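Protein B (Streptococcus agalactiae, PDB 5H6I) is a secreted pore-forming toxin, the CAMP factor, with membrane-permeabilizing activity, and is also classed as a bacterial protein that binds the Fc region of IgG. Local coordinates at residues Gly96-Ala101 with Asp146-Gln151. Numbering follows the deposited sequence.
Sequences GSRVEA and DSIKAQ
Ile148 reaches across to Ser97, Arg98 and Ala101 where two helical turns run side by side in the same direction, their axes 14° apart and 9.9 Å distant at closest approach; the nearest CA atoms, those of Ser97 and Ile148, are 7.3 Å apart. The isoleucine carries the whole contact from its side, and its two branches divide the work. CG2, the short branch, faces helix 93-115 and touches the carbonyl oxygen of Ser97, 3.8 Å from that O, and the methyl of Ala101 one turn on, with 3.9 Å from CG2 to CB. That carbonyl oxygen is already engaged within its own helix, accepting the backbone N-H of Ala101. The longer branch, with CG1 anti to the carbonyl carbon and chi2 fully extended at 180°, carries CD1 out to Arg98. There the two side chains cross at about a right angle: CD1 sits 3.6 Å from Arg98 CG and lies over one face of the guanidinium, displaced toward its rim, 3.8 Å from NH1. No hydrogen bond joins the two segments, so their meeting is one of van der Waals contact, with the aliphatic stem and flat face of a charged side chain serving as surface for a methyl. The polar end of Arg98 is directed to the C-terminal end of helix 121-139, where NH1 bonds to the carbonyl oxygen of Ile138; just beyond that helix, a weak bond links NH2 to Asp140 O. Carbonyls at a helix C-terminus probably suit a cationic guanidinium. The same helix also packs against the contact, Ala101 touching Ile138 and Ile148 touching Arg137. The 160 Å² buried here thus joins helices 93-115 and 145-163 near their N-terminal ends, a parallel helix pair packed beside the intervening helix 121-139 in the all-helical N-terminal bundle of the CAMP factor.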
loop_
_atom_site.group_PDB
_atom_site.type_symbol
_atom_site.label_atom_id
_atom_site.label_comp_id
_atom_site.label_asym_id
_atom_site.label_seq_id
_atom_site.Cartn_x
_atom_site.Cartn_y
_atom_site.Cartn_z
ATOM N N GLY A 96 24.325 -0.099 -1.052
ATOM C CA GLY A 96 23.695 -0.891 -0.014
ATOM C C GLY A 96 22.775 -0.072 0.865
ATOM O O GLY A 96 21.711 -0.546 1.274
ATOM N N SER A 97 23.180 1.166 1.162
ATOM C CA SER A 97 22.337 2.047 1.962
ATOM C C SER A 97 21.046 2.399 1.234
ATOM O O SER A 97 20.023 2.655 1.879
ATOM C CB SER A 97 23.106 3.316 2.328
ATOM O OG SER A 97 24.371 3.000 2.884
ATOM N N ARG A 98 21.072 2.419 -0.100
ATOM C CA ARG A 98 19.854 2.669 -0.861
ATOM C C ARG A 98 18.950 1.442 -0.880
ATOM O O ARG A 98 17.722 1.571 -0.832
ATOM C CB ARG A 98 20.205 3.102 -2.284
ATOM C CG ARG A 98 21.095 4.331 -2.342
ATOM C CD ARG A 98 21.560 4.633 -3.756
ATOM N NE ARG A 98 22.488 5.760 -3.787
ATOM C CZ ARG A 98 22.115 7.035 -3.794
ATOM N NH1 ARG A 98 20.827 7.351 -3.774
ATOM N NH2 ARG A 98 23.028 7.997 -3.821
ATOM N N VAL A 99 19.541 0.247 -0.946
ATOM C CA VAL A 99 18.748 -0.978 -0.917
ATOM C C VAL A 99 18.101 -1.162 0.450
ATOM O O VAL A 99 16.933 -1.559 0.553
ATOM C CB VAL A 99 19.622 -2.184 -1.304
ATOM C CG1 VAL A 99 18.917 -3.491 -0.969
ATOM C CG2 VAL A 99 19.975 -2.130 -2.783
ATOM N N GLU A 100 18.842 -0.867 1.522
ATOM C CA GLU A 100 18.287 -1.001 2.866
ATOM C C GLU A 100 17.155 -0.009 3.099
ATOM O O GLU A 100 16.149 -0.346 3.733
ATOM C CB GLU A 100 19.385 -0.810 3.910
ATOM C CG GLU A 100 20.421 -1.918 3.938
ATOM C CD GLU A 100 21.687 -1.508 4.662
ATOM O OE1 GLU A 100 21.892 -0.292 4.864
ATOM O OE2 GLU A 100 22.479 -2.402 5.029
ATOM N N ALA A 101 17.300 1.219 2.595
ATOM C CA ALA A 101 16.261 2.225 2.773
ATOM C C ALA A 101 14.971 1.861 2.050
ATOM O O ALA A 101 13.913 2.405 2.384
ATOM C CB ALA A 101 16.759 3.590 2.298
ATOM N N ASP A 146 24.862 9.373 4.634
ATOM C CA ASP A 146 24.357 10.007 5.847
ATOM C C ASP A 146 23.006 10.672 5.608
ATOM O O ASP A 146 22.105 10.575 6.449
ATOM C CB ASP A 146 25.371 11.026 6.367
ATOM C CG ASP A 146 26.528 10.375 7.101
ATOM O OD1 ASP A 146 26.472 9.150 7.336
ATOM O OD2 ASP A 146 27.494 11.089 7.444
ATOM N N SER A 147 22.843 11.351 4.468
ATOM C CA SER A 147 21.576 12.014 4.182
ATOM C C SER A 147 20.460 11.008 3.925
ATOM O O SER A 147 19.283 11.324 4.132
ATOM C CB SER A 147 21.730 12.958 2.990
ATOM O OG SER A 147 21.790 12.240 1.771
ATOM N N ILE A 148 20.806 9.801 3.474
ATOM C CA ILE A 148 19.802 8.753 3.316
ATOM C C ILE A 148 19.386 8.213 4.678
ATOM O O ILE A 148 18.192 8.084 4.977
ATOM C CB ILE A 148 20.335 7.634 2.404
ATOM C CG1 ILE A 148 20.414 8.117 0.955
ATOM C CG2 ILE A 148 19.457 6.394 2.509
ATOM C CD1 ILE A 148 20.939 7.075 -0.002
ATOM N N LYS A 149 20.367 7.895 5.527
ATOM C CA LYS A 149 20.062 7.374 6.856
ATOM C C LYS A 149 19.371 8.418 7.724
ATOM O O LYS A 149 18.531 8.066 8.560
ATOM C CB LYS A 149 21.343 6.879 7.528
ATOM C CG LYS A 149 21.129 6.240 8.891
ATOM C CD LYS A 149 20.093 5.128 8.825
ATOM C CE LYS A 149 19.240 5.099 10.083
ATOM N NZ LYS A 149 18.215 4.020 10.036
ATOM N N ALA A 150 19.704 9.697 7.541
ATOM C CA ALA A 150 19.015 10.748 8.282
ATOM C C ALA A 150 17.552 10.843 7.868
ATOM O O ALA A 150 16.683 11.132 8.698
ATOM C CB ALA A 150 19.720 12.089 8.076
ATOM N N GLN A 151 17.262 10.597 6.588
ATOM C CA GLN A 151 15.883 10.656 6.118
ATOM C C GLN A 151 15.084 9.440 6.570
ATOM O O GLN A 151 13.869 9.541 6.775
ATOM C CB GLN A 151 15.855 10.784 4.596
ATOM C CG GLN A 151 14.475 11.038 4.014
ATOM C CD GLN A 151 13.751 12.182 4.695
ATOM O OE1 GLN A 151 14.323 13.249 4.921
ATOM N NE2 GLN A 151 12.483 11.965 5.026
#